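Local atomic coordinates of succinate-semialdehyde dehydrogenase (Streptococcus pyogenes MGAS1882, PDB entry 4OGD), a protein that probably oxidises succinic semialdehyde to succinate, binding NADP+ as its cofactor and passing the hydride to it. Residues I237-A242 with I392-Q397; S266-V271 with E367-S372; H53-I58 with E168-E173. All coordinates share one frame; numbering follows the deposited sequence.

In the fold
Following the chain from the N terminus, contact 3 is the first of the three to close, where helix 45-61 meets helix 161-173 beside the sheet that includes strands 152-155 and 181-183. That loop is complete before the next opens. Contact 1 then starts at 237-242 and closes only at 392-397; nested inside it, contact 2 joins 266-271 to 367-372. Contacts 1 and 2 belong to one seven-stranded sheet and meet where strands 235-238 and 268-272 run side by side, with a probable hydrogen bond from Ile238 N to Ile270 O. Contact 3 lies on the opposite side of the chain's centre, its own centre about 43 Å from those of the other two.

Contact 1 of 3, residues I237-A242 with I392-Q397; sequences IILDDA and IFSSNQ
Strands 235-238 and 391-393 run parallel, Ile237 level with Ile392 and Ile238 with Phe393; Phe393 makes the two backbone bonds of the paired strands, giving its N to Ile237 O (2.9 Å) and accepting at its O from Leu239 N (3.0 Å). Past the strands, 237-242 folds into a type I turn from Leu239 to Ala242, and this turn is clasped by the serines that follow Phe393. Asp241 O accepts twice from Ser395. The hydroxyl OG comes in the carbonyl plane at 2.6 Å, while Ser395 N, 3.0 Å from the same oxygen, sits well above that plane. A chi1 of 63° tucks the Ser395 OG between its own N and carbonyl carbon, which lets both donors reach one acceptor. Next to this, Ser394 OG gives its proton to Asp241 OD1 (2.7 Å), meeting the carboxylate from above its plane, and accepts from Asn396 N to make an ST turn. The other carboxylate oxygen, OD2, bonds to His399 ND1, so Asp241 bridges the serine and the helix beyond. Asn396 is the N-cap of that helix, its OD1 taking the amide of His399.

The apolar side is simpler. Ile237 and Ile392 lie alongside each other and point the same way, their CD1 atoms 3.6 Å apart. Leu239 CD1 touches both Ile392 CG2 and Ser394 CB, 3.7 Å from each. Ala242 CB rests at the edge of the Phe393 ring.

Ile237, on one face of the sheet, packs on Ala377 and Ala381 of helix 374-382; Ile238 and Phe393, on the other, meet helix 244-256 through Leu247. Helix 397-406 touches Leu239 with His399 and Val403, and strand 411-414 follows 391-393 in the sheet.

Contact 2 of 3, residues S266-V271 with E367-S372; sequences SKRFIV and EIYKVS
Tyr369 N gives a short, nearly straight bond to Phe269 O, 2.8 Å long with 171° at the hydrogen. The pattern alternates from there: Phe269 N bonds to Glu367 O (2.9 Å), Val271 N to Tyr369 O (3.0 Å) and Val371 N to Val271 O (2.9 Å). Ahead of the Phe269 N bond, a water accepts from Glu367 N and lies beside the carbonyl of Ser266.

With CG beside its N (chi1 -62°), Arg268 lays its aliphatic chain obliquely across the Tyr369 ring, CG 3.5 Å from CE2 and CD just as near to OH. The guanidinium stands almost perpendicular to the ring and is held by the carbonyl oxygens of Asp233, Val380 and Ala381; the phenol OH goes to Tyr357 O. These parallel neighbours, 268-272 and 365-371, are inner strands of the seven-stranded mixed sheet, which corresponds to the catalytic-domain sheet of aldehyde dehydrogenases, and over 268-271 and 367-371 their directions differ by 29°. On the face with Phe269, Val271 CG1 touches Ile368 CG2 at 3.6 Å, with Tyr276 of helix 276-288 covering both. Across the sheet, Ile270 CG2 is equidistant, at 3.8 Å, from CG1 and CG2 of Val371, under Val380 of helix 374-382.

Contact 3 of 3, residues H53-I58 with E168-E173; sequences HQVANI and EELVLE
The carboxylate of Glu173 presents one face to Ile58, whose CG2 and CD1 both lie over it: CG2 is 3.8 Å from OE1, and CD1 is 4.0 Å from CD. The acid thus uses its flat side against an isoleucine, while its OE2 makes a salt bridge with Arg61, one turn further along the helix that carries Ile58. That bond would help to hold the carboxylate's orientation. The stem takes part too, since Glu173 CG is 3.8 Å from Ile58 CD1. With CG anti to the backbone N (chi1 -170°) and the chain extended beyond it, the side chain runs obliquely across the isoleucine.

Helix 161-173 is the crossover helix of a beta-alpha-beta unit: it connects strands 152-155 and 181-183, parallel neighbours at one end of the sheet in the Rossmann-type, cofactor-binding part of an aldehyde dehydrogenase. Helix 45-61 crosses it steeply, at 117° between the directions of the two segments, with axes 9.0 Å apart at closest approach.

Leu170 reaches between Val55 and Ile58 and divides its two methyls between them. CD1 goes to Ile58 CG2 at 3.5 Å, the two side chains sliding past each other in opposite directions; CD2 meets Val55 CG1 at 3.8 Å, where leucine and valine cross at about a right angle. Val55 has a second, looser neighbour through its other branch, CG2, which lies 4.2 Å from Val171 CG2. No hydrogen bond joins the two helical segments. Tyr66 of helix 63-74 touches both Leu170 and Glu173, and Ala174 packs against Val55 and Ile58.

Contact 1 of 3, residues I237-A242 with I392-Q397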
ATOM      1  N   ILE A 237       6.334  -1.571  28.615  1.00  7.72           N
ATOM      2  CA  ILE A 237       7.570  -2.105  29.194  1.00  7.92           C
ATOM      3  C   ILE A 237       8.103  -1.183  30.286  1.00  7.48           C
ATOM      4  O   ILE A 237       8.424  -0.017  30.033  1.00  9.27           O
ATOM      5  CB  ILE A 237       8.653  -2.274  28.122  1.00  9.16           C
ATOM      6  CG1 ILE A 237       8.109  -3.040  26.911  1.00  9.52           C
ATOM      7  CG2 ILE A 237       9.874  -2.982  28.708  1.00 10.83           C
ATOM      8  CD1 ILE A 237       9.104  -3.145  25.758  1.00 10.02           C
ATOM      9  N   ILE A 238       8.184  -1.711  31.503  1.00  7.93           N
ATOM     10  CA  ILE A 238       8.639  -0.939  32.652  1.00  8.68           C
ATOM     11  C   ILE A 238      10.127  -1.192  32.885  1.00 11.25           C
ATOM     12  O   ILE A 238      10.512  -2.259  33.368  1.00 11.33           O
ATOM     13  CB  ILE A 238       7.823  -1.309  33.900  1.00  8.97           C
ATOM     14  CG1 ILE A 238       6.331  -1.111  33.627  1.00 12.53           C
ATOM     15  CG2 ILE A 238       8.258  -0.482  35.108  1.00 10.84           C
ATOM     16  CD1 ILE A 238       5.454  -1.566  34.756  1.00 17.75           C
ATOM     17  N   LEU A 239      10.961  -0.223  32.517  1.00  8.53           N
ATOM     18  CA  LEU A 239      12.411  -0.386  32.634  1.00 10.09           C
ATOM     19  C   LEU A 239      12.894  -0.218  34.068  1.00 12.01           C
ATOM     20  O   LEU A 239      12.136   0.192  34.961  1.00 12.87           O
ATOM     21  CB  LEU A 239      13.153   0.586  31.707  1.00 12.37           C
ATOM     22  CG  LEU A 239      12.804   0.467  30.223  1.00 12.16           C
ATOM     23  CD1 LEU A 239      13.749   1.296  29.374  1.00  9.64           C
ATOM     24  CD2 LEU A 239      12.850  -0.987  29.800  1.00 13.36           C
ATOM     25  N   ASP A 240      14.166  -0.540  34.282  1.00 12.44           N
ATOM     26  CA  ASP A 240      14.739  -0.535  35.626  1.00 11.60           C
ATOM     27  C   ASP A 240      14.843   0.854  36.259  1.00 15.82           C
ATOM     28  O   ASP A 240      15.097   0.980  37.460  1.00 18.02           O
ATOM     29  CB  ASP A 240      16.100  -1.258  35.640  1.00 11.93           C
ATOM     30  CG  ASP A 240      17.132  -0.621  34.711  1.00 18.80           C
ATOM     31  OD1 ASP A 240      16.861   0.432  34.100  1.00 18.39           O
ATOM     32  OD2 ASP A 240      18.242  -1.181  34.593  1.00 20.17           O
ATOM     33  N   ASP A 241      14.644   1.893  35.453  1.00 13.62           N
ATOM     34  CA  ASP A 241      14.701   3.272  35.941  1.00 13.32           C
ATOM     35  C   ASP A 241      13.366   4.005  35.783  1.00 15.50           C
ATOM     36  O   ASP A 241      13.328   5.235  35.712  1.00 15.63           O
ATOM     37  CB  ASP A 241      15.826   4.052  35.249  1.00 14.82           C
ATOM     38  CG  ASP A 241      15.727   4.010  33.738  1.00 14.43           C
ATOM     39  OD1 ASP A 241      14.694   3.527  33.222  1.00 15.04           O
ATOM     40  OD2 ASP A 241      16.682   4.462  33.061  1.00 14.53           O
ATOM     41  N   ALA A 242      12.277   3.245  35.721  1.00 13.71           N
ATOM     42  CA  ALA A 242      10.939   3.829  35.623  1.00 12.81           C
ATOM     43  C   ALA A 242      10.623   4.714  36.823  1.00 15.98           C
ATOM     44  O   ALA A 242      11.038   4.421  37.943  1.00 14.26           O
ATOM     45  CB  ALA A 242       9.890   2.739  35.493  1.00 10.44           C
ATOM     46  N   ILE A 392       7.188   2.632  26.527  1.00  7.81           N
ATOM     47  CA  ILE A 392       8.426   2.429  27.271  1.00  8.02           C
ATOM     48  C   ILE A 392       8.415   3.378  28.462  1.00  9.41           C
ATOM     49  O   ILE A 392       8.298   4.598  28.287  1.00  9.37           O
ATOM     50  CB  ILE A 392       9.686   2.711  26.426  1.00  8.21           C
ATOM     51  CG1 ILE A 392       9.681   1.925  25.109  1.00  9.59           C
ATOM     52  CG2 ILE A 392      10.938   2.416  27.251  1.00  9.82           C
ATOM     53  CD1 ILE A 392       9.604   0.423  25.275  1.00 12.08           C
ATOM     54  N   PHE A 393       8.510   2.813  29.666  1.00  9.44           N
ATOM     55  CA  PHE A 393       8.532   3.604  30.892  1.00 11.14           C
ATOM     56  C   PHE A 393       9.939   3.656  31.469  1.00 12.17           C
ATOM     57  O   PHE A 393      10.481   2.642  31.923  1.00 11.62           O
ATOM     58  CB  PHE A 393       7.528   3.064  31.920  1.00  8.78           C
ATOM     59  CG  PHE A 393       6.612   4.117  32.446  1.00  9.93           C
ATOM     60  CD1 PHE A 393       6.995   4.910  33.518  1.00 11.22           C
ATOM     61  CD2 PHE A 393       5.392   4.356  31.836  1.00 10.00           C
ATOM     62  CE1 PHE A 393       6.165   5.897  33.992  1.00 14.45           C
ATOM     63  CE2 PHE A 393       4.559   5.344  32.304  1.00 12.31           C
ATOM     64  CZ  PHE A 393       4.950   6.121  33.383  1.00 13.74           C
ATOM     65  N   SER A 394      10.527   4.848  31.425  1.00 10.70           N
ATOM     66  CA  SER A 394      11.904   5.068  31.844  1.00 11.13           C
ATOM     67  C   SER A 394      12.138   6.540  32.157  1.00 14.45           C
ATOM     68  O   SER A 394      11.709   7.417  31.402  1.00 11.67           O
ATOM     69  CB  SER A 394      12.871   4.623  30.746  1.00 11.19           C
ATOM     70  OG  SER A 394      14.206   4.994  31.069  1.00 14.04           O
ATOM     71  N   SER A 395      12.829   6.816  33.260  1.00 12.70           N
ATOM     72  CA  SER A 395      13.109   8.203  33.632  1.00 12.79           C
ATOM     73  C   SER A 395      14.307   8.780  32.884  1.00 14.25           C
ATOM     74  O   SER A 395      14.632   9.958  33.036  1.00 16.66           O
ATOM     75  CB  SER A 395      13.329   8.329  35.141  1.00 15.08           C
ATOM     76  OG  SER A 395      14.464   7.587  35.541  1.00 19.10           O
ATOM     77  N   ASN A 396      14.978   7.956  32.085  1.00 13.18           N
ATOM     78  CA  ASN A 396      16.075   8.454  31.267  1.00 13.03           C
ATOM     79  C   ASN A 396      15.628   8.500  29.814  1.00 14.19           C
ATOM     80  O   ASN A 396      15.321   7.464  29.228  1.00 13.13           O
ATOM     81  CB  ASN A 396      17.319   7.578  31.424  1.00 15.35           C
ATOM     82  CG  ASN A 396      18.510   8.123  30.659  1.00 16.66           C
ATOM     83  OD1 ASN A 396      18.605   7.982  29.439  1.00 15.37           O
ATOM     84  ND2 ASN A 396      19.430   8.758  31.376  1.00 22.31           N
ATOM     85  N   GLN A 397      15.582   9.699  29.236  1.00 15.16           N
ATOM     86  CA  GLN A 397      14.990   9.856  27.904  1.00 15.26           C
ATOM     87  C   GLN A 397      15.750   9.118  26.807  1.00 16.32           C
ATOM     88  O   GLN A 397      15.134   8.481  25.946  1.00 14.96           O
ATOM     89  CB  GLN A 397      14.814  11.333  27.552  1.00 13.75           C
ATOM     90  CG  GLN A 397      14.090  11.564  26.237  1.00 18.07           C
ATOM     91  CD  GLN A 397      13.563  12.975  26.122  1.00 19.22           C
ATOM     92  OE1 GLN A 397      12.537  13.315  26.709  1.00 22.89           O
ATOM     93  NE2 GLN A 397      14.276  13.812  25.379  1.00 19.95           N
TER

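Contact 2 of 3, residues S266-V271 with E367-S372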
ATOM      1  N   SER A 266      -2.933  -0.940  26.485  1.00  7.57           N
ATOM      2  CA  SER A 266      -1.679  -1.480  27.004  1.00  7.87           C
ATOM      3  C   SER A 266      -1.889  -2.908  27.499  1.00  9.41           C
ATOM      4  O   SER A 266      -2.034  -3.143  28.698  1.00  8.84           O
ATOM      5  CB  SER A 266      -1.156  -0.580  28.123  1.00  7.18           C
ATOM      6  OG  SER A 266      -0.908   0.725  27.611  1.00  9.88           O
ATOM      7  N   LYS A 267      -1.894  -3.861  26.571  1.00  7.94           N
ATOM      8  CA  LYS A 267      -2.414  -5.194  26.864  1.00  8.00           C
ATOM      9  C   LYS A 267      -1.416  -6.130  27.530  1.00  7.91           C
ATOM     10  O   LYS A 267      -1.810  -7.022  28.277  1.00 10.09           O
ATOM     11  CB  LYS A 267      -3.001  -5.843  25.605  1.00  7.53           C
ATOM     12  CG  LYS A 267      -4.066  -4.994  24.946  1.00  6.78           C
ATOM     13  CD  LYS A 267      -4.990  -5.828  24.071  1.00  7.77           C
ATOM     14  CE  LYS A 267      -6.062  -4.949  23.397  1.00  7.74           C
ATOM     15  NZ  LYS A 267      -5.580  -4.357  22.093  1.00  8.76           N
ATOM     16  N   ARG A 268      -0.132  -5.941  27.255  1.00  7.65           N
ATOM     17  CA  ARG A 268       0.894  -6.776  27.892  1.00  7.35           C
ATOM     18  C   ARG A 268       1.842  -5.907  28.694  1.00  8.70           C
ATOM     19  O   ARG A 268       2.704  -5.239  28.129  1.00  9.11           O
ATOM     20  CB  ARG A 268       1.694  -7.584  26.853  1.00  8.19           C
ATOM     21  CG  ARG A 268       0.872  -8.579  26.026  1.00  8.30           C
ATOM     22  CD  ARG A 268       1.771  -9.361  25.049  1.00  8.24           C
ATOM     23  NE  ARG A 268       2.301  -8.469  24.020  1.00  6.64           N
ATOM     24  CZ  ARG A 268       3.525  -8.544  23.510  1.00  9.08           C
ATOM     25  NH1 ARG A 268       4.372  -9.486  23.916  1.00  9.16           N
ATOM     26  NH2 ARG A 268       3.903  -7.667  22.596  1.00  6.75           N
ATOM     27  N   PHE A 269       1.688  -5.915  30.013  1.00  7.77           N
ATOM     28  CA  PHE A 269       2.636  -5.224  30.862  1.00  9.15           C
ATOM     29  C   PHE A 269       3.846  -6.114  31.042  1.00  9.19           C
ATOM     30  O   PHE A 269       3.715  -7.254  31.471  1.00 10.74           O
ATOM     31  CB  PHE A 269       2.009  -4.914  32.219  1.00  8.28           C
ATOM     32  CG  PHE A 269       0.955  -3.843  32.163  1.00  9.61           C
ATOM     33  CD1 PHE A 269       1.313  -2.513  31.977  1.00  8.86           C
ATOM     34  CD2 PHE A 269      -0.391  -4.164  32.293  1.00  9.64           C
ATOM     35  CE1 PHE A 269       0.346  -1.510  31.931  1.00  9.22           C
ATOM     36  CE2 PHE A 269      -1.372  -3.157  32.239  1.00  9.42           C
ATOM     37  CZ  PHE A 269      -0.997  -1.835  32.060  1.00  9.33           C
ATOM     38  N   ILE A 270       5.018  -5.605  30.692  1.00  8.50           N
ATOM     39  CA  ILE A 270       6.238  -6.390  30.817  1.00  8.85           C
ATOM     40  C   ILE A 270       7.080  -5.797  31.946  1.00  9.06           C
ATOM     41  O   ILE A 270       7.476  -4.636  31.884  1.00  9.98           O
ATOM     42  CB  ILE A 270       6.987  -6.415  29.480  1.00  7.58           C
ATOM     43  CG1 ILE A 270       6.091  -7.057  28.411  1.00  8.75           C
ATOM     44  CG2 ILE A 270       8.279  -7.196  29.600  1.00 10.10           C
ATOM     45  CD1 ILE A 270       6.750  -7.156  27.045  1.00 11.62           C
ATOM     46  N   VAL A 271       7.311  -6.589  32.991  1.00  9.86           N
ATOM     47  CA  VAL A 271       7.910  -6.081  34.223  1.00  8.42           C
ATOM     48  C   VAL A 271       9.090  -6.950  34.657  1.00 10.01           C
ATOM     49  O   VAL A 271       9.058  -8.174  34.524  1.00 11.14           O
ATOM     50  CB  VAL A 271       6.846  -5.969  35.344  1.00 13.52           C
ATOM     51  CG1 VAL A 271       6.304  -7.329  35.717  1.00 14.59           C
ATOM     52  CG2 VAL A 271       7.419  -5.289  36.562  1.00 12.65           C
ATOM     53  N   GLU A 367      -2.691  -7.905  31.902  1.00  8.87           N
ATOM     54  CA  GLU A 367      -1.840  -9.094  31.799  1.00  9.55           C
ATOM     55  C   GLU A 367      -0.434  -8.722  32.220  1.00 11.54           C
ATOM     56  O   GLU A 367       0.137  -7.766  31.704  1.00  9.00           O
ATOM     57  CB  GLU A 367      -1.824  -9.610  30.359  1.00  9.08           C
ATOM     58  CG  GLU A 367      -3.202  -9.900  29.789  1.00 10.80           C
ATOM     59  CD  GLU A 367      -3.196  -9.932  28.278  1.00 13.66           C
ATOM     60  OE1 GLU A 367      -2.184 -10.386  27.705  1.00 11.09           O
ATOM     61  OE2 GLU A 367      -4.187  -9.470  27.666  1.00 16.92           O
ATOM     62  N   ILE A 368       0.128  -9.464  33.172  1.00  9.01           N
ATOM     63  CA  ILE A 368       1.470  -9.165  33.630  1.00  9.51           C
ATOM     64  C   ILE A 368       2.447 -10.245  33.177  1.00  9.98           C
ATOM     65  O   ILE A 368       2.295 -11.414  33.530  1.00 10.41           O
ATOM     66  CB  ILE A 368       1.523  -8.991  35.163  1.00  9.84           C
ATOM     67  CG1 ILE A 368       0.511  -7.934  35.602  1.00 10.95           C
ATOM     68  CG2 ILE A 368       2.905  -8.557  35.580  1.00 11.34           C
ATOM     69  CD1 ILE A 368       0.318  -7.868  37.126  1.00 11.08           C
ATOM     70  N   TYR A 369       3.431  -9.837  32.377  1.00  7.43           N
ATOM     71  CA  TYR A 369       4.482 -10.728  31.890  1.00  8.10           C
ATOM     72  C   TYR A 369       5.763 -10.440  32.658  1.00 11.38           C
ATOM     73  O   TYR A 369       6.318  -9.344  32.542  1.00 11.52           O
ATOM     74  CB  TYR A 369       4.751 -10.478  30.403  1.00  6.06           C
ATOM     75  CG  TYR A 369       3.673 -10.953  29.451  1.00  7.89           C
ATOM     76  CD1 TYR A 369       3.951 -11.915  28.489  1.00 13.07           C
ATOM     77  CD2 TYR A 369       2.387 -10.424  29.498  1.00  9.08           C
ATOM     78  CE1 TYR A 369       2.980 -12.349  27.609  1.00 12.27           C
ATOM     79  CE2 TYR A 369       1.397 -10.853  28.619  1.00  9.93           C
ATOM     80  CZ  TYR A 369       1.700 -11.818  27.677  1.00  9.88           C
ATOM     81  OH  TYR A 369       0.735 -12.247  26.782  1.00 11.46           O
ATOM     82  N   LYS A 370       6.249 -11.411  33.434  1.00 10.50           N
ATOM     83  CA  LYS A 370       7.491 -11.203  34.181  1.00  9.55           C
ATOM     84  C   LYS A 370       8.704 -11.585  33.342  1.00  9.17           C
ATOM     85  O   LYS A 370       8.712 -12.633  32.703  1.00 12.40           O
ATOM     86  CB  LYS A 370       7.492 -12.010  35.482  1.00 11.75           C
ATOM     87  CG  LYS A 370       8.688 -11.704  36.384  1.00 11.42           C
ATOM     88  CD  LYS A 370       8.657 -12.543  37.668  1.00 15.81           C
ATOM     89  CE  LYS A 370       9.015 -13.996  37.387  1.00 14.20           C
ATOM     90  NZ  LYS A 370      10.493 -14.196  37.274  1.00 15.29           N
ATOM     91  N   VAL A 371       9.713 -10.719  33.314  1.00  8.53           N
ATOM     92  CA  VAL A 371      10.962 -11.038  32.612  1.00  9.25           C
ATOM     93  C   VAL A 371      12.188 -10.829  33.506  1.00 10.22           C
ATOM     94  O   VAL A 371      12.098 -10.191  34.560  1.00  9.86           O
ATOM     95  CB  VAL A 371      11.108 -10.238  31.291  1.00 10.94           C
ATOM     96  CG1 VAL A 371       9.954 -10.568  30.370  1.00  9.93           C
ATOM     97  CG2 VAL A 371      11.180  -8.734  31.548  1.00  9.31           C
ATOM     98  N   SER A 372      13.330 -11.373  33.090  1.00  9.55           N
ATOM     99  CA  SER A 372      14.523 -11.349  33.935  1.00  9.44           C
ATOM    100  C   SER A 372      15.522 -10.251  33.601  1.00 10.92           C
ATOM    101  O   SER A 372      16.503 -10.056  34.327  1.00 11.11           O
ATOM    102  CB  SER A 372      15.227 -12.713  33.911  1.00 10.85           C
ATOM    103  OG  SER A 372      14.479 -13.670  34.634  1.00 12.80           O
TER
HETATM  104  O   HOH W   1      -2.918  -5.382  30.254  1.00  9.06           O

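Contact 3 of 3, residues H53-I58 with E168-E173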
ATOM      1  N   HIS A  53     -13.912  22.554   7.424  1.00  8.80           N
ATOM      2  CA  HIS A  53     -13.953  23.412   8.598  1.00  9.12           C
ATOM      3  C   HIS A  53     -15.364  23.479   9.195  1.00  9.37           C
ATOM      4  O   HIS A  53     -15.516  23.527  10.413  1.00  9.72           O
ATOM      5  CB  HIS A  53     -13.442  24.813   8.259  1.00  7.14           C
ATOM      6  CG  HIS A  53     -11.950  24.917   8.195  1.00  9.78           C
ATOM      7  ND1 HIS A  53     -11.132  24.510   9.227  1.00 10.64           N
ATOM      8  CD2 HIS A  53     -11.129  25.402   7.233  1.00 10.04           C
ATOM      9  CE1 HIS A  53      -9.871  24.739   8.905  1.00 10.56           C
ATOM     10  NE2 HIS A  53      -9.842  25.281   7.700  1.00 11.74           N
ATOM     11  N   GLN A  54     -16.394  23.472   8.343  1.00  7.96           N
ATOM     12  CA  GLN A  54     -17.772  23.564   8.826  1.00  8.94           C
ATOM     13  C   GLN A  54     -18.187  22.262   9.503  1.00  8.59           C
ATOM     14  O   GLN A  54     -18.974  22.264  10.460  1.00 10.46           O
ATOM     15  CB  GLN A  54     -18.740  23.949   7.689  1.00  9.51           C
ATOM     16  CG  GLN A  54     -20.199  24.199   8.139  1.00  9.29           C
ATOM     17  CD  GLN A  54     -20.336  25.332   9.169  1.00 13.93           C
ATOM     18  OE1 GLN A  54     -19.463  26.183   9.295  1.00 21.39           O
ATOM     19  NE2 GLN A  54     -21.439  25.332   9.900  1.00 22.95           N
ATOM     20  N   VAL A  55     -17.644  21.144   9.026  1.00  7.69           N
ATOM     21  CA  VAL A  55     -17.866  19.874   9.706  1.00  8.53           C
ATOM     22  C   VAL A  55     -17.364  19.977  11.144  1.00  8.59           C
ATOM     23  O   VAL A  55     -18.072  19.611  12.084  1.00  8.94           O
ATOM     24  CB  VAL A  55     -17.179  18.691   8.980  1.00  7.74           C
ATOM     25  CG1 VAL A  55     -17.181  17.456   9.869  1.00  9.19           C
ATOM     26  CG2 VAL A  55     -17.881  18.394   7.675  1.00  8.37           C
ATOM     27  N   ALA A  56     -16.151  20.501  11.307  1.00 10.15           N
ATOM     28  CA  ALA A  56     -15.579  20.715  12.634  1.00 10.74           C
ATOM     29  C   ALA A  56     -16.450  21.665  13.455  1.00 10.38           C
ATOM     30  O   ALA A  56     -16.679  21.443  14.649  1.00  8.56           O
ATOM     31  CB  ALA A  56     -14.155  21.254  12.518  1.00  9.51           C
ATOM     32  N   ASN A  57     -16.934  22.721  12.808  1.00  8.55           N
ATOM     33  CA  ASN A  57     -17.790  23.714  13.462  1.00  9.79           C
ATOM     34  C   ASN A  57     -19.085  23.113  14.006  1.00 12.30           C
ATOM     35  O   ASN A  57     -19.495  23.401  15.138  1.00 10.58           O
ATOM     36  CB  ASN A  57     -18.107  24.829  12.459  1.00 12.04           C
ATOM     37  CG  ASN A  57     -18.664  26.081  13.115  1.00 14.79           C
ATOM     38  OD1 ASN A  57     -19.693  26.603  12.688  1.00 20.96           O
ATOM     39  ND2 ASN A  57     -17.977  26.581  14.132  1.00 11.70           N
ATOM     40  N   ILE A  58     -19.734  22.283  13.198  1.00  8.64           N
ATOM     41  CA  ILE A  58     -20.971  21.632  13.619  1.00  9.83           C
ATOM     42  C   ILE A  58     -20.709  20.606  14.719  1.00 10.21           C
ATOM     43  O   ILE A  58     -21.515  20.452  15.640  1.00  8.73           O
ATOM     44  CB  ILE A  58     -21.702  20.985  12.435  1.00  8.12           C
ATOM     45  CG1 ILE A  58     -22.132  22.062  11.440  1.00  9.19           C
ATOM     46  CG2 ILE A  58     -22.912  20.184  12.921  1.00  9.20           C
ATOM     47  CD1 ILE A  58     -22.561  21.501  10.089  1.00 10.42           C
ATOM     48  N   GLU A 168     -22.829  10.840   7.819  1.00  7.42           N
ATOM     49  CA  GLU A 168     -23.273  11.305   6.508  1.00  8.24           C
ATOM     50  C   GLU A 168     -24.124  12.568   6.638  1.00  9.03           C
ATOM     51  O   GLU A 168     -23.926  13.521   5.892  1.00  8.74           O
ATOM     52  CB  GLU A 168     -24.064  10.226   5.763  1.00  8.15           C
ATOM     53  CG  GLU A 168     -24.611  10.724   4.420  1.00  7.04           C
ATOM     54  CD  GLU A 168     -25.488   9.709   3.715  1.00 10.98           C
ATOM     55  OE1 GLU A 168     -25.237   8.497   3.843  1.00 11.57           O
ATOM     56  OE2 GLU A 168     -26.448  10.123   3.034  1.00 15.39           O
ATOM     57  N   GLU A 169     -25.048  12.578   7.594  1.00  8.73           N
ATOM     58  CA  GLU A 169     -25.927  13.736   7.795  1.00  9.44           C
ATOM     59  C   GLU A 169     -25.130  14.984   8.171  1.00 11.86           C
ATOM     60  O   GLU A 169     -25.438  16.093   7.714  1.00  9.42           O
ATOM     61  CB  GLU A 169     -26.985  13.422   8.861  1.00 11.49           C
ATOM     62  CG  GLU A 169     -28.048  12.455   8.364  1.00 12.60           C
ATOM     63  CD  GLU A 169     -28.884  11.841   9.475  1.00 15.14           C
ATOM     64  OE1 GLU A 169     -28.605  12.099  10.663  1.00 18.14           O
ATOM     65  OE2 GLU A 169     -29.833  11.102   9.141  1.00 18.32           O
ATOM     66  N   LEU A 170     -24.115  14.794   9.013  1.00  8.22           N
ATOM     67  CA  LEU A 170     -23.209  15.866   9.420  1.00  8.82           C
ATOM     68  C   LEU A 170     -22.522  16.520   8.221  1.00 10.78           C
ATOM     69  O   LEU A 170     -22.468  17.752   8.106  1.00 10.97           O
ATOM     70  CB  LEU A 170     -22.157  15.303  10.380  1.00  7.91           C
ATOM     71  CG  LEU A 170     -20.907  16.127  10.709  1.00  8.65           C
ATOM     72  CD1 LEU A 170     -21.268  17.404  11.462  1.00  9.19           C
ATOM     73  CD2 LEU A 170     -19.900  15.307  11.511  1.00  9.38           C
ATOM     74  N   VAL A 171     -21.981  15.692   7.337  1.00  9.15           N
ATOM     75  CA  VAL A 171     -21.220  16.187   6.196  1.00  7.43           C
ATOM     76  C   VAL A 171     -22.129  16.940   5.214  1.00  9.22           C
ATOM     77  O   VAL A 171     -21.743  17.976   4.663  1.00 10.33           O
ATOM     78  CB  VAL A 171     -20.434  15.030   5.528  1.00  8.25           C
ATOM     79  CG1 VAL A 171     -19.892  15.432   4.170  1.00 11.16           C
ATOM     80  CG2 VAL A 171     -19.308  14.588   6.450  1.00  7.75           C
ATOM     81  N   LEU A 172     -23.339  16.430   5.009  1.00  9.81           N
ATOM     82  CA  LEU A 172     -24.335  17.132   4.209  1.00  9.99           C
ATOM     83  C   LEU A 172     -24.740  18.452   4.871  1.00 10.60           C
ATOM     84  O   LEU A 172     -24.856  19.481   4.193  1.00 10.41           O
ATOM     85  CB  LEU A 172     -25.559  16.244   3.993  1.00 11.41           C
ATOM     86  CG  LEU A 172     -25.284  15.021   3.113  1.00 10.22           C
ATOM     87  CD1 LEU A 172     -26.411  14.019   3.265  1.00 10.51           C
ATOM     88  CD2 LEU A 172     -25.125  15.434   1.658  1.00 11.61           C
ATOM     89  N   GLU A 173     -24.941  18.423   6.185  1.00 10.44           N
ATOM     90  CA  GLU A 173     -25.284  19.635   6.929  1.00  9.07           C
ATOM     91  C   GLU A 173     -24.219  20.719   6.781  1.00  9.83           C
ATOM     92  O   GLU A 173     -24.536  21.914   6.740  1.00  9.93           O
ATOM     93  CB  GLU A 173     -25.514  19.329   8.413  1.00  9.44           C
ATOM     94  CG  GLU A 173     -26.109  20.521   9.183  1.00 10.84           C
ATOM     95  CD  GLU A 173     -26.325  20.243  10.657  1.00 12.19           C
ATOM     96  OE1 GLU A 173     -26.039  19.114  11.108  1.00 12.02           O
ATOM     97  OE2 GLU A 173     -26.788  21.170  11.368  1.00 13.75           O
TER